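Local atomic coordinates of uncharacterized protein (Bacteroides eggerthii DSM 20697, PDB entry 4ECO), a protein that is of unknown function but, being built of leucine-rich repeats, probably binds other proteins. Residues G116-E121 with I188-N193; D294-A299 with F320-S325; S383-K388 with A406-Y411; R544-A549 with G574-R579. One frame throughout, in Å; residues are numbered along the deposited sequence.

How the contacts relate
The four contacts follow one another along a leucine-rich repeat solenoid, each closing before the next opens. Contact 1 holds the sodium ion, bound between loops of an excursion that leaves the row of parallel strands; its centre lies about 29 Å from that of contact 2 and about 28 Å from that of contact 3. Contact 2 joins a helix to the next helical turn on the outer side of the coil. Contacts 3 and 4 lie where chain leaves neighbouring strands, and both involve the repeat's asparagine position; their centres are about 30 Å apart. Contacts 2 and 4 are the most distant pair, about 55 Å between centres. None of the four touches another.

Contact 1: residues G116-E121 with I188-N193; sequences GEKVNE and IGQLSN. With NA (sodium ion), chain C.
Glu117 and Ser192 meet through complementary torsions: in the glutamate CG lies anti to the carbonyl carbon (chi1 -70°) and the chain then runs straight out, while Ser192 turns OG between its own backbone N and carbonyl carbon (chi1 74°). Both belong to a long excursion of this leucine-rich repeat fold, the chain between the adjacent parallel strands 109-111 and 210-214, and together they bind a sodium ion. The carboxylate divides its work. OE2 reaches the sodium at 2.8 Å, whereas OE1 accepts a hydrogen bond from Ser192 OG at 2.7 Å. That hydroxyl comes from above the carboxylate plane, 60° out of it. Ser192 also gives the metal its backbone O, at 2.5 Å, and so touches the same glutamate-sodium unit with hydroxyl and carbonyl alike. Gly90 N donates to OE2, and Ser114 N, just ahead in the same loop, to OE1, so two backbone amides help fix the carboxylate. With the metal and these donors around it, Glu117 probably stays ionised.

One residue along, Lys118 bends at chi2 and chi3 and swings its ammonium over to Gln190, crossing that side chain at a slant. NZ donates to Gln190 OE1 at 2.9 Å, in the carbonyl plane and on a lone pair, and makes a weak bond to Gln190 O at 3.2 Å. A water spans the two loops beside it, donating to Gln190 OE1 at 2.8 Å and, weakly, to Lys118 O at 3.3 Å.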
loop_
_atom_site.group_PDB
_atom_site.type_symbol
_atom_site.label_atom_id
_atom_site.label_comp_id
_atom_site.label_asym_id
_atom_site.label_seq_id
_atom_site.Cartn_x
_atom_site.Cartn_y
_atom_site.Cartn_z
ATOM N N GLY A 116 -12.322 -8.828 -3.893
ATOM C CA GLY A 116 -12.228 -9.971 -2.995
ATOM C C GLY A 116 -12.102 -11.292 -3.734
ATOM O O GLY A 116 -11.359 -12.179 -3.311
ATOM N N GLU A 117 -12.785 -11.416 -4.873
ATOM C CA GLU A 117 -12.785 -12.626 -5.705
ATOM C C GLU A 117 -11.382 -12.983 -6.227
ATOM O O GLU A 117 -11.077 -14.174 -6.363
ATOM C CB GLU A 117 -13.751 -12.457 -6.868
ATOM C CG GLU A 117 -15.206 -12.460 -6.422
ATOM C CD GLU A 117 -16.196 -12.182 -7.533
ATOM O OE1 GLU A 117 -15.978 -11.192 -8.275
ATOM O OE2 GLU A 117 -17.191 -12.941 -7.656
ATOM N N LYS A 118 -10.515 -11.969 -6.443
ATOM C CA LYS A 118 -9.139 -12.178 -6.896
ATOM C C LYS A 118 -8.255 -12.702 -5.759
ATOM O O LYS A 118 -7.208 -13.281 -6.049
ATOM C CB LYS A 118 -8.524 -10.877 -7.494
ATOM C CG LYS A 118 -9.002 -10.480 -8.916
ATOM C CD LYS A 118 -8.787 -11.560 -10.012
ATOM C CE LYS A 118 -10.116 -12.102 -10.490
ATOM N NZ LYS A 118 -10.020 -13.412 -11.171
ATOM N N VAL A 119 -8.660 -12.498 -4.480
ATOM C CA VAL A 119 -7.875 -12.942 -3.296
ATOM C C VAL A 119 -8.679 -13.958 -2.445
ATOM O O VAL A 119 -8.382 -14.143 -1.263
ATOM C CB VAL A 119 -7.342 -11.771 -2.403
ATOM C CG1 VAL A 119 -6.298 -10.949 -3.144
ATOM C CG2 VAL A 119 -8.466 -10.880 -1.885
ATOM N N ASN A 120 -9.676 -14.620 -3.060
ATOM C CA ASN A 120 -10.525 -15.647 -2.439
ATOM C C ASN A 120 -11.098 -15.162 -1.065
ATOM O O ASN A 120 -10.958 -15.832 -0.032
ATOM C CB ASN A 120 -9.739 -16.975 -2.279
ATOM C CG ASN A 120 -10.562 -18.160 -1.847
ATOM O OD1 ASN A 120 -11.785 -18.258 -2.076
ATOM N ND2 ASN A 120 -9.892 -19.089 -1.196
ATOM N N GLU A 121 -11.744 -13.982 -1.074
ATOM C CA GLU A 121 -12.372 -13.382 0.105
ATOM C C GLU A 121 -13.739 -12.860 -0.209
ATOM O O GLU A 121 -13.918 -12.218 -1.246
ATOM C CB GLU A 121 -11.526 -12.231 0.647
ATOM C CG GLU A 121 -10.269 -12.651 1.385
ATOM C CD GLU A 121 -9.569 -11.500 2.074
ATOM O OE1 GLU A 121 -10.212 -10.826 2.917
ATOM O OE2 GLU A 121 -8.372 -11.280 1.778
ATOM N N ILE A 188 -4.943 -9.788 -14.134
ATOM C CA ILE A 188 -5.496 -8.564 -14.733
ATOM C C ILE A 188 -6.278 -8.946 -15.981
ATOM O O ILE A 188 -5.699 -9.442 -16.944
ATOM C CB ILE A 188 -4.447 -7.469 -15.024
ATOM C CG1 ILE A 188 -3.670 -7.120 -13.745
ATOM C CG2 ILE A 188 -5.150 -6.230 -15.598
ATOM C CD1 ILE A 188 -2.425 -6.290 -13.947
ATOM N N GLY A 189 -7.589 -8.746 -15.926
ATOM C CA GLY A 189 -8.508 -9.095 -17.006
ATOM C C GLY A 189 -9.094 -10.492 -16.886
ATOM O O GLY A 189 -9.834 -10.950 -17.770
ATOM N N GLN A 190 -8.722 -11.195 -15.804
ATOM C CA GLN A 190 -9.184 -12.536 -15.457
ATOM C C GLN A 190 -10.555 -12.381 -14.850
ATOM O O GLN A 190 -10.719 -11.729 -13.810
ATOM C CB GLN A 190 -8.186 -13.214 -14.500
ATOM C CG GLN A 190 -8.507 -14.642 -14.092
ATOM C CD GLN A 190 -7.507 -15.109 -13.078
ATOM O OE1 GLN A 190 -7.722 -15.002 -11.864
ATOM N NE2 GLN A 190 -6.356 -15.556 -13.562
ATOM N N LEU A 191 -11.536 -12.917 -15.553
ATOM C CA LEU A 191 -12.934 -12.831 -15.179
ATOM C C LEU A 191 -13.293 -13.799 -14.049
ATOM O O LEU A 191 -12.752 -14.911 -13.992
ATOM C CB LEU A 191 -13.824 -13.104 -16.410
ATOM C CG LEU A 191 -13.580 -12.213 -17.652
ATOM C CD1 LEU A 191 -14.471 -12.634 -18.799
ATOM C CD2 LEU A 191 -13.795 -10.715 -17.349
ATOM N N SER A 192 -14.208 -13.359 -13.150
ATOM C CA SER A 192 -14.756 -14.140 -12.026
ATOM C C SER A 192 -16.210 -14.520 -12.320
ATOM O O SER A 192 -16.827 -15.321 -11.603
ATOM C CB SER A 192 -14.676 -13.343 -10.726
ATOM O OG SER A 192 -15.656 -12.312 -10.702
ATOM N N ASN A 193 -16.760 -13.912 -13.373
ATOM C CA ASN A 193 -18.141 -14.084 -13.816
ATOM C C ASN A 193 -18.282 -13.690 -15.292
ATOM O O ASN A 193 -17.364 -13.098 -15.873
ATOM C CB ASN A 193 -19.070 -13.213 -12.943
ATOM C CG ASN A 193 -18.735 -11.738 -13.046
ATOM O OD1 ASN A 193 -19.022 -11.078 -14.044
ATOM N ND2 ASN A 193 -18.051 -11.210 -12.051
HETATM NA NA NA C . -17.234 -15.314 -9.181
HETATM O O HOH W 1 -7.109 -14.489 -9.143
#

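Contact 2: residues D294-A299 with F320-S325; sequences DWQALA and FPVETS
Trp295 and Pro321 form the dense side of this contact between helix 288-300 and the turn leading into helix 323-326, two neighbouring outer segments of the leucine-rich repeat solenoid. The proline lays CD over one face of the indole, a CH-pi contact 3.8 Å from the centroid of the six-membered ring. Phe320 adds its ring at a slant, planes 56° apart, with CD1 3.5 Å from Trp295 CZ3. Leu335 of strand 334-336 touches both aromatic rings, tying the cluster to the strand layer inside. Farther along the helix, on the buried side too, Ala299 CB rests against the backbone O of Ser325, whose OG bonds to Asp300 OD1.

At Gln296 the contact turns polar while staying well packed. The glutamine keeps CG anti to its backbone N (chi1 -163°) and stretches along Pro321, the two side chains sliding by each other in opposite directions. Its OE1 takes the N-H of Val322 at 3.1 Å, the donor lying above the carbonyl plane, and also accepts from Lys292 NZ. Val322, at the N-cap position of helix 323-326, is the loose, exposed edge, touching the other segment lightly. On the buried side of the glutamine, Ser325 OG lies 3.4 Å from Gln296 CG.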
loop_
_atom_site.group_PDB
_atom_site.type_symbol
_atom_site.label_atom_id
_atom_site.label_comp_id
_atom_site.label_asym_id
_atom_site.label_seq_id
_atom_site.Cartn_x
_atom_site.Cartn_y
_atom_site.Cartn_z
ATOM N N ASP A 294 -12.520 10.836 -17.566
ATOM C CA ASP A 294 -13.591 10.328 -16.693
ATOM C C ASP A 294 -13.376 10.825 -15.253
ATOM O O ASP A 294 -14.347 11.264 -14.616
ATOM C CB ASP A 294 -13.693 8.791 -16.733
ATOM C CG ASP A 294 -14.169 8.196 -18.050
ATOM O OD1 ASP A 294 -15.146 8.748 -18.646
ATOM O OD2 ASP A 294 -13.643 7.128 -18.441
ATOM N N TRP A 295 -12.103 10.790 -14.758
ATOM C CA TRP A 295 -11.732 11.313 -13.432
ATOM C C TRP A 295 -12.055 12.816 -13.385
ATOM O O TRP A 295 -12.730 13.247 -12.436
ATOM C CB TRP A 295 -10.247 11.037 -13.114
ATOM C CG TRP A 295 -9.747 11.465 -11.749
ATOM C CD1 TRP A 295 -10.432 12.151 -10.788
ATOM C CD2 TRP A 295 -8.413 11.271 -11.223
ATOM N NE1 TRP A 295 -9.621 12.382 -9.693
ATOM C CE2 TRP A 295 -8.377 11.861 -9.936
ATOM C CE3 TRP A 295 -7.242 10.658 -11.719
ATOM C CZ2 TRP A 295 -7.217 11.858 -9.140
ATOM C CZ3 TRP A 295 -6.107 10.635 -10.921
ATOM C CH2 TRP A 295 -6.099 11.231 -9.650
ATOM N N GLN A 296 -11.662 13.585 -14.449
ATOM C CA GLN A 296 -11.901 15.026 -14.523
ATOM C C GLN A 296 -13.374 15.321 -14.406
ATOM O O GLN A 296 -13.765 16.199 -13.631
ATOM C CB GLN A 296 -11.330 15.639 -15.813
ATOM C CG GLN A 296 -11.206 17.163 -15.729
ATOM C CD GLN A 296 -10.241 17.774 -16.722
ATOM O OE1 GLN A 296 -9.012 17.552 -16.708
ATOM N NE2 GLN A 296 -10.776 18.647 -17.534
ATOM N N ALA A 297 -14.188 14.548 -15.155
ATOM C CA ALA A 297 -15.644 14.649 -15.205
ATOM C C ALA A 297 -16.247 14.456 -13.810
ATOM O O ALA A 297 -17.158 15.200 -13.435
ATOM C CB ALA A 297 -16.198 13.621 -16.172
ATOM N N LEU A 298 -15.698 13.487 -13.028
ATOM C CA LEU A 298 -16.128 13.212 -11.661
ATOM C C LEU A 298 -15.855 14.429 -10.758
ATOM O O LEU A 298 -16.773 14.866 -10.058
ATOM C CB LEU A 298 -15.454 11.951 -11.108
ATOM C CG LEU A 298 -16.035 10.621 -11.585
ATOM C CD1 LEU A 298 -15.083 9.486 -11.326
ATOM C CD2 LEU A 298 -17.369 10.349 -10.950
ATOM N N ALA A 299 -14.639 15.014 -10.840
ATOM C CA ALA A 299 -14.234 16.215 -10.084
ATOM C C ALA A 299 -15.114 17.436 -10.429
ATOM O O ALA A 299 -15.470 18.225 -9.536
ATOM C CB ALA A 299 -12.782 16.536 -10.375
ATOM N N PHE A 320 -2.779 13.337 -14.283
ATOM C CA PHE A 320 -4.004 13.625 -13.542
ATOM C C PHE A 320 -4.819 14.655 -14.269
ATOM O O PHE A 320 -4.233 15.418 -15.046
ATOM C CB PHE A 320 -3.654 14.193 -12.135
ATOM C CG PHE A 320 -3.032 13.289 -11.100
ATOM C CD1 PHE A 320 -2.880 11.927 -11.338
ATOM C CD2 PHE A 320 -2.630 13.793 -9.873
ATOM C CE1 PHE A 320 -2.330 11.092 -10.373
ATOM C CE2 PHE A 320 -2.074 12.955 -8.909
ATOM C CZ PHE A 320 -1.930 11.609 -9.165
ATOM N N PRO A 321 -6.131 14.819 -13.932
ATOM C CA PRO A 321 -6.896 15.950 -14.484
ATOM C C PRO A 321 -6.270 17.310 -14.098
ATOM O O PRO A 321 -5.438 17.381 -13.174
ATOM C CB PRO A 321 -8.267 15.778 -13.822
ATOM C CG PRO A 321 -8.341 14.335 -13.483
ATOM C CD PRO A 321 -6.974 14.033 -13.007
ATOM N N VAL A 322 -6.679 18.384 -14.795
ATOM C CA VAL A 322 -6.232 19.776 -14.599
ATOM C C VAL A 322 -6.373 20.193 -13.107
ATOM O O VAL A 322 -7.336 19.771 -12.444
ATOM C CB VAL A 322 -7.053 20.699 -15.532
ATOM C CG1 VAL A 322 -6.709 22.174 -15.323
ATOM C CG2 VAL A 322 -6.859 20.300 -16.993
ATOM N N GLU A 323 -5.395 21.021 -12.598
ATOM C CA GLU A 323 -5.346 21.523 -11.218
ATOM C C GLU A 323 -6.699 22.097 -10.771
ATOM O O GLU A 323 -7.142 21.781 -9.667
ATOM C CB GLU A 323 -4.249 22.599 -11.048
ATOM C CG GLU A 323 -2.831 22.129 -11.354
ATOM C CD GLU A 323 -1.705 22.774 -10.562
ATOM O OE1 GLU A 323 -1.976 23.697 -9.759
ATOM O OE2 GLU A 323 -0.549 22.320 -10.718
ATOM N N THR A 324 -7.358 22.931 -11.631
ATOM C CA THR A 324 -8.646 23.601 -11.345
ATOM C C THR A 324 -9.798 22.581 -11.081
ATOM O O THR A 324 -10.761 22.905 -10.374
ATOM C CB THR A 324 -9.036 24.571 -12.486
ATOM O OG1 THR A 324 -9.417 23.830 -13.639
ATOM C CG2 THR A 324 -7.928 25.551 -12.847
ATOM N N SER A 325 -9.696 21.370 -11.651
ATOM C CA SER A 325 -10.685 20.317 -11.460
ATOM C C SER A 325 -10.365 19.565 -10.185
ATOM O O SER A 325 -11.271 19.295 -9.403
ATOM C CB SER A 325 -10.722 19.386 -12.665
ATOM O OG SER A 325 -11.288 20.021 -13.802
#

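Contact 3: residues S383-K388 with A406-Y411; sequences SFAHNK and AIDFSY
Phe384 and Asp408 join two successive coils of the leucine-rich repeat solenoid: Phe384 N donates to Asp408 O at 2.8 Å, just past the parallel bridge of Ser383 with Asp408. From there the phenylalanine runs inward. Its CB passes 3.7 Å from that same Asp408 O; CG and CD1 both approach Phe409 CE1, CD1 at 3.6 Å; CE1 ends beside Ile407 CD1. The Phe384 and Phe409 rings point the same way with planes almost parallel, but are slid apart and barely overlap.

Beyond the strand the coils stay in step, His386 N bonding to Ser410 O and Asn387 N to Tyr411 O. Asp408 OD1 accepts both Ser410 N and Ser410 OG, the first making an Asx turn. With an alanine at Asp408 this acceptor is gone, which would probably leave Ser410 N and OG without their mate and the turn freer to shift. Asn387, the repeat's asparagine, sends ND2 to Phe384 O and to Leu360 O of the preceding coil.

At the outer end His386 and Tyr411 make an offset stack, centroids 4.2 Å apart and planes at 15°. Tyr362 stacks on His386 too, and Tyr411 CB sits over the imidazole, 3.7 Å from its centroid.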
loop_
_atom_site.group_PDB
_atom_site.type_symbol
_atom_site.label_atom_id
_atom_site.label_comp_id
_atom_site.label_asym_id
_atom_site.label_seq_id
_atom_site.Cartn_x
_atom_site.Cartn_y
_atom_site.Cartn_z
ATOM N N SER A 383 4.117 6.797 -0.056
ATOM C CA SER A 383 5.046 6.223 -1.016
ATOM C C SER A 383 5.072 6.942 -2.366
ATOM O O SER A 383 4.039 7.146 -3.021
ATOM C CB SER A 383 4.751 4.759 -1.261
ATOM O OG SER A 383 5.793 4.234 -2.070
ATOM N N PHE A 384 6.309 7.259 -2.784
ATOM C CA PHE A 384 6.680 7.861 -4.052
ATOM C C PHE A 384 7.701 6.955 -4.719
ATOM O O PHE A 384 8.397 7.365 -5.653
ATOM C CB PHE A 384 7.236 9.266 -3.835
ATOM C CG PHE A 384 6.311 10.203 -3.103
ATOM C CD1 PHE A 384 6.318 10.269 -1.707
ATOM C CD2 PHE A 384 5.460 11.058 -3.806
ATOM C CE1 PHE A 384 5.479 11.160 -1.027
ATOM C CE2 PHE A 384 4.626 11.956 -3.124
ATOM C CZ PHE A 384 4.658 12.012 -1.739
ATOM N N ALA A 385 7.804 5.711 -4.219
ATOM C CA ALA A 385 8.768 4.726 -4.695
ATOM C C ALA A 385 8.556 4.346 -6.175
ATOM O O ALA A 385 7.434 4.401 -6.676
ATOM C CB ALA A 385 8.703 3.485 -3.838
ATOM N N HIS A 386 9.654 3.962 -6.864
ATOM C CA HIS A 386 9.671 3.487 -8.244
ATOM C C HIS A 386 9.076 4.519 -9.177
ATOM O O HIS A 386 8.004 4.325 -9.743
ATOM C CB HIS A 386 8.964 2.144 -8.387
ATOM C CG HIS A 386 9.654 1.034 -7.667
ATOM N ND1 HIS A 386 10.592 0.239 -8.299
ATOM C CD2 HIS A 386 9.530 0.631 -6.381
ATOM C CE1 HIS A 386 10.988 -0.637 -7.389
ATOM N NE2 HIS A 386 10.385 -0.436 -6.213
ATOM N N ASN A 387 9.782 5.633 -9.310
ATOM C CA ASN A 387 9.473 6.738 -10.208
ATOM C C ASN A 387 10.790 7.283 -10.723
ATOM O O ASN A 387 11.822 6.609 -10.610
ATOM C CB ASN A 387 8.621 7.827 -9.533
ATOM C CG ASN A 387 7.180 7.459 -9.317
ATOM O OD1 ASN A 387 6.377 7.477 -10.238
ATOM N ND2 ASN A 387 6.791 7.216 -8.073
ATOM N N LYS A 388 10.763 8.493 -11.276
ATOM C CA LYS A 388 11.937 9.143 -11.827
ATOM C C LYS A 388 12.151 10.503 -11.153
ATOM O O LYS A 388 12.535 11.442 -11.824
ATOM C CB LYS A 388 11.771 9.291 -13.356
ATOM C CG LYS A 388 11.717 7.968 -14.127
ATOM C CD LYS A 388 11.970 8.174 -15.637
ATOM C CE LYS A 388 13.434 8.220 -15.997
ATOM N NZ LYS A 388 13.647 8.369 -17.458
ATOM N N ALA A 406 6.770 6.469 8.272
ATOM C CA ALA A 406 7.816 6.319 7.255
ATOM C C ALA A 406 7.383 6.857 5.892
ATOM O O ALA A 406 6.209 6.747 5.524
ATOM C CB ALA A 406 8.206 4.848 7.111
ATOM N N ILE A 407 8.341 7.362 5.112
ATOM C CA ILE A 407 8.084 7.856 3.761
ATOM C C ILE A 407 9.030 7.120 2.803
ATOM O O ILE A 407 10.212 6.929 3.105
ATOM C CB ILE A 407 8.183 9.395 3.689
ATOM C CG1 ILE A 407 7.605 9.935 2.384
ATOM C CG2 ILE A 407 9.594 9.944 4.009
ATOM C CD1 ILE A 407 7.057 11.286 2.537
ATOM N N ASP A 408 8.482 6.610 1.697
ATOM C CA ASP A 408 9.277 5.825 0.762
ATOM C C ASP A 408 9.571 6.622 -0.481
ATOM O O ASP A 408 8.649 6.970 -1.238
ATOM C CB ASP A 408 8.558 4.517 0.414
ATOM C CG ASP A 408 9.437 3.409 -0.158
ATOM O OD1 ASP A 408 10.528 3.720 -0.694
ATOM O OD2 ASP A 408 9.016 2.238 -0.109
ATOM N N PHE A 409 10.868 6.939 -0.676
ATOM C CA PHE A 409 11.373 7.621 -1.877
ATOM C C PHE A 409 12.343 6.702 -2.649
ATOM O O PHE A 409 13.036 7.170 -3.562
ATOM C CB PHE A 409 12.059 8.948 -1.539
ATOM C CG PHE A 409 11.173 10.033 -1.004
ATOM C CD1 PHE A 409 10.348 10.759 -1.852
ATOM C CD2 PHE A 409 11.227 10.396 0.335
ATOM C CE1 PHE A 409 9.539 11.783 -1.357
ATOM C CE2 PHE A 409 10.419 11.420 0.831
ATOM C CZ PHE A 409 9.571 12.103 -0.017
ATOM N N SER A 410 12.375 5.386 -2.298
ATOM C CA SER A 410 13.284 4.417 -2.931
ATOM C C SER A 410 12.987 4.235 -4.444
ATOM O O SER A 410 11.862 4.455 -4.904
ATOM C CB SER A 410 13.270 3.066 -2.215
ATOM O OG SER A 410 12.123 2.270 -2.446
ATOM N N TYR A 411 14.032 3.870 -5.206
ATOM C CA TYR A 411 13.976 3.637 -6.634
ATOM C C TYR A 411 13.501 4.862 -7.358
ATOM O O TYR A 411 12.438 4.871 -7.967
ATOM C CB TYR A 411 13.095 2.456 -6.958
ATOM C CG TYR A 411 13.762 1.127 -6.752
ATOM C CD1 TYR A 411 14.550 0.560 -7.754
ATOM C CD2 TYR A 411 13.549 0.389 -5.583
ATOM C CE1 TYR A 411 15.133 -0.696 -7.586
ATOM C CE2 TYR A 411 14.095 -0.885 -5.422
ATOM C CZ TYR A 411 14.893 -1.419 -6.425
ATOM O OH TYR A 411 15.427 -2.672 -6.301
#

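Contact 4: residues R544-A549 with G574-R579; sequences RNQRDA and GSNDIR
Asn545 and Ser575 lie side by side with CA atoms 4.9 Å apart, both in the left-handed helical region of backbone space, so the two turns bend alike as the chain leaves strands 540-542 and 570-572. Such a matched bend is what consecutive leucine-rich repeats show when they stack coil on coil. Asn545 N donates to Gly574 O at 3.2 Å, and one residue on Gln546 N reaches Asn576 OD1 at 2.9 Å.

Of the side chains, Arg547 does most of the gripping. It bends at chi2 (-70°) and brings its guanidinium end-on to Ser575 O, with NH1 and NH2 each 3.0 Å from that one oxygen and approaching from the same face of the carbonyl. NH1 also holds Gln546 O, nearly in the guanidinium plane, at 2.7 Å. NH2 makes a weak bond to Ser575 OG, whose stronger partner is Asp596. A lysine in its place, with a single ammonium, would probably lose the two-nitrogen grip on Ser575 O or the bond to Gln546 O, which would then keep only its water. That water donates to Gln546 O and to Asn576 OD1, linking the segments once more.

Asn576 and Gln546 occupy the asparagine position of their repeats. Asn576 ND2 bonds to Ile573 O and Ile543 O, while Gln546 NE2 reaches Leu520 O, so the ladder steps back from coil to coil just beyond the parallel strands 570-572, 540-542 and 517-519.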
loop_
_atom_site.group_PDB
_atom_site.type_symbol
_atom_site.label_atom_id
_atom_site.label_comp_id
_atom_site.label_asym_id
_atom_site.label_seq_id
_atom_site.Cartn_x
_atom_site.Cartn_y
_atom_site.Cartn_z
ATOM N N ARG A 544 30.500 -6.038 6.004
ATOM C CA ARG A 544 30.733 -7.138 5.072
ATOM C C ARG A 544 31.138 -6.636 3.675
ATOM O O ARG A 544 30.821 -5.499 3.310
ATOM C CB ARG A 544 29.467 -7.989 4.946
ATOM C CG ARG A 544 29.319 -9.129 5.950
ATOM C CD ARG A 544 28.158 -10.061 5.583
ATOM N NE ARG A 544 28.222 -10.470 4.175
ATOM C CZ ARG A 544 28.842 -11.552 3.721
ATOM N NH1 ARG A 544 29.425 -12.393 4.563
ATOM N NH2 ARG A 544 28.871 -11.809 2.426
ATOM N N ASN A 545 31.814 -7.521 2.897
ATOM C CA ASN A 545 32.230 -7.368 1.490
ATOM C C ASN A 545 32.757 -5.961 1.113
ATOM O O ASN A 545 32.252 -5.331 0.180
ATOM C CB ASN A 545 31.070 -7.728 0.543
ATOM C CG ASN A 545 30.600 -9.153 0.637
ATOM O OD1 ASN A 545 29.901 -9.540 1.569
ATOM N ND2 ASN A 545 30.957 -9.964 -0.334
ATOM N N GLN A 546 33.824 -5.495 1.770
ATOM C CA GLN A 546 34.427 -4.203 1.407
ATOM C C GLN A 546 35.318 -4.390 0.165
ATOM O O GLN A 546 36.226 -5.221 0.170
ATOM C CB GLN A 546 35.226 -3.579 2.565
ATOM C CG GLN A 546 34.410 -3.302 3.816
ATOM C CD GLN A 546 33.254 -2.386 3.575
ATOM O OE1 GLN A 546 33.420 -1.198 3.343
ATOM N NE2 GLN A 546 32.058 -2.919 3.667
ATOM N N ARG A 547 35.020 -3.654 -0.906
ATOM C CA ARG A 547 35.732 -3.756 -2.189
ATOM C C ARG A 547 36.020 -2.392 -2.824
ATOM O O ARG A 547 35.237 -1.455 -2.632
ATOM C CB ARG A 547 34.920 -4.581 -3.212
ATOM C CG ARG A 547 34.586 -6.023 -2.843
ATOM C CD ARG A 547 35.753 -6.996 -2.835
ATOM N NE ARG A 547 35.275 -8.304 -2.401
ATOM C CZ ARG A 547 35.114 -8.650 -1.130
ATOM N NH1 ARG A 547 35.465 -7.817 -0.160
ATOM N NH2 ARG A 547 34.635 -9.847 -0.819
ATOM N N ASP A 548 37.099 -2.291 -3.634
ATOM C CA ASP A 548 37.382 -1.051 -4.353
ATOM C C ASP A 548 36.838 -1.192 -5.792
ATOM O O ASP A 548 36.185 -2.198 -6.108
ATOM C CB ASP A 548 38.878 -0.681 -4.314
ATOM C CG ASP A 548 39.866 -1.619 -4.989
ATOM O OD1 ASP A 548 39.420 -2.533 -5.719
ATOM O OD2 ASP A 548 41.095 -1.415 -4.811
ATOM N N ALA A 549 37.090 -0.193 -6.652
ATOM C CA ALA A 549 36.616 -0.229 -8.040
ATOM C C ALA A 549 37.187 -1.431 -8.821
ATOM O O ALA A 549 36.492 -2.005 -9.663
ATOM C CB ALA A 549 36.995 1.062 -8.740
ATOM N N GLY A 574 32.299 -10.463 7.652
ATOM C CA GLY A 574 32.600 -11.487 6.668
ATOM C C GLY A 574 32.910 -10.970 5.277
ATOM O O GLY A 574 32.552 -9.841 4.927
ATOM N N SER A 575 33.581 -11.825 4.468
ATOM C CA SER A 575 33.972 -11.610 3.072
ATOM C C SER A 575 34.829 -10.338 2.948
ATOM O O SER A 575 34.535 -9.437 2.168
ATOM C CB SER A 575 32.748 -11.570 2.159
ATOM O OG SER A 575 33.113 -11.747 0.803
ATOM N N ASN A 576 35.886 -10.280 3.748
ATOM C CA ASN A 576 36.870 -9.199 3.743
ATOM C C ASN A 576 38.251 -9.853 3.700
ATOM O O ASN A 576 38.365 -10.998 3.241
ATOM C CB ASN A 576 36.690 -8.257 4.968
ATOM C CG ASN A 576 35.516 -7.312 4.879
ATOM O OD1 ASN A 576 35.435 -6.458 4.007
ATOM N ND2 ASN A 576 34.616 -7.386 5.830
ATOM N N ASP A 577 39.278 -9.170 4.217
ATOM C CA ASP A 577 40.614 -9.719 4.298
ATOM C C ASP A 577 41.201 -9.428 5.684
ATOM O O ASP A 577 42.369 -9.043 5.811
ATOM C CB ASP A 577 41.492 -9.163 3.171
ATOM C CG ASP A 577 42.777 -9.928 2.914
ATOM O OD1 ASP A 577 42.948 -11.033 3.505
ATOM O OD2 ASP A 577 43.597 -9.439 2.107
ATOM N N ILE A 578 40.389 -9.663 6.733
ATOM C CA ILE A 578 40.786 -9.433 8.115
ATOM C C ILE A 578 41.949 -10.375 8.440
ATOM O O ILE A 578 41.955 -11.530 8.014
ATOM C CB ILE A 578 39.596 -9.567 9.119
ATOM C CG1 ILE A 578 38.405 -8.658 8.727
ATOM C CG2 ILE A 578 40.027 -9.328 10.589
ATOM C CD1 ILE A 578 38.683 -7.127 8.505
ATOM N N ARG A 579 42.957 -9.829 9.132
ATOM C CA ARG A 579 44.179 -10.521 9.501
ATOM C C ARG A 579 44.171 -10.870 10.994
ATOM O O ARG A 579 43.321 -11.643 11.419
ATOM C CB ARG A 579 45.408 -9.671 9.128
ATOM C CG ARG A 579 45.441 -9.160 7.693
ATOM C CD ARG A 579 45.484 -10.266 6.670
ATOM N NE ARG A 579 45.491 -9.734 5.310
ATOM C CZ ARG A 579 46.199 -10.245 4.308
ATOM N NH1 ARG A 579 46.967 -11.314 4.503
ATOM N NH2 ARG A 579 46.150 -9.693 3.105
HETATM O O HOH W 2 37.440 -6.389 2.289
#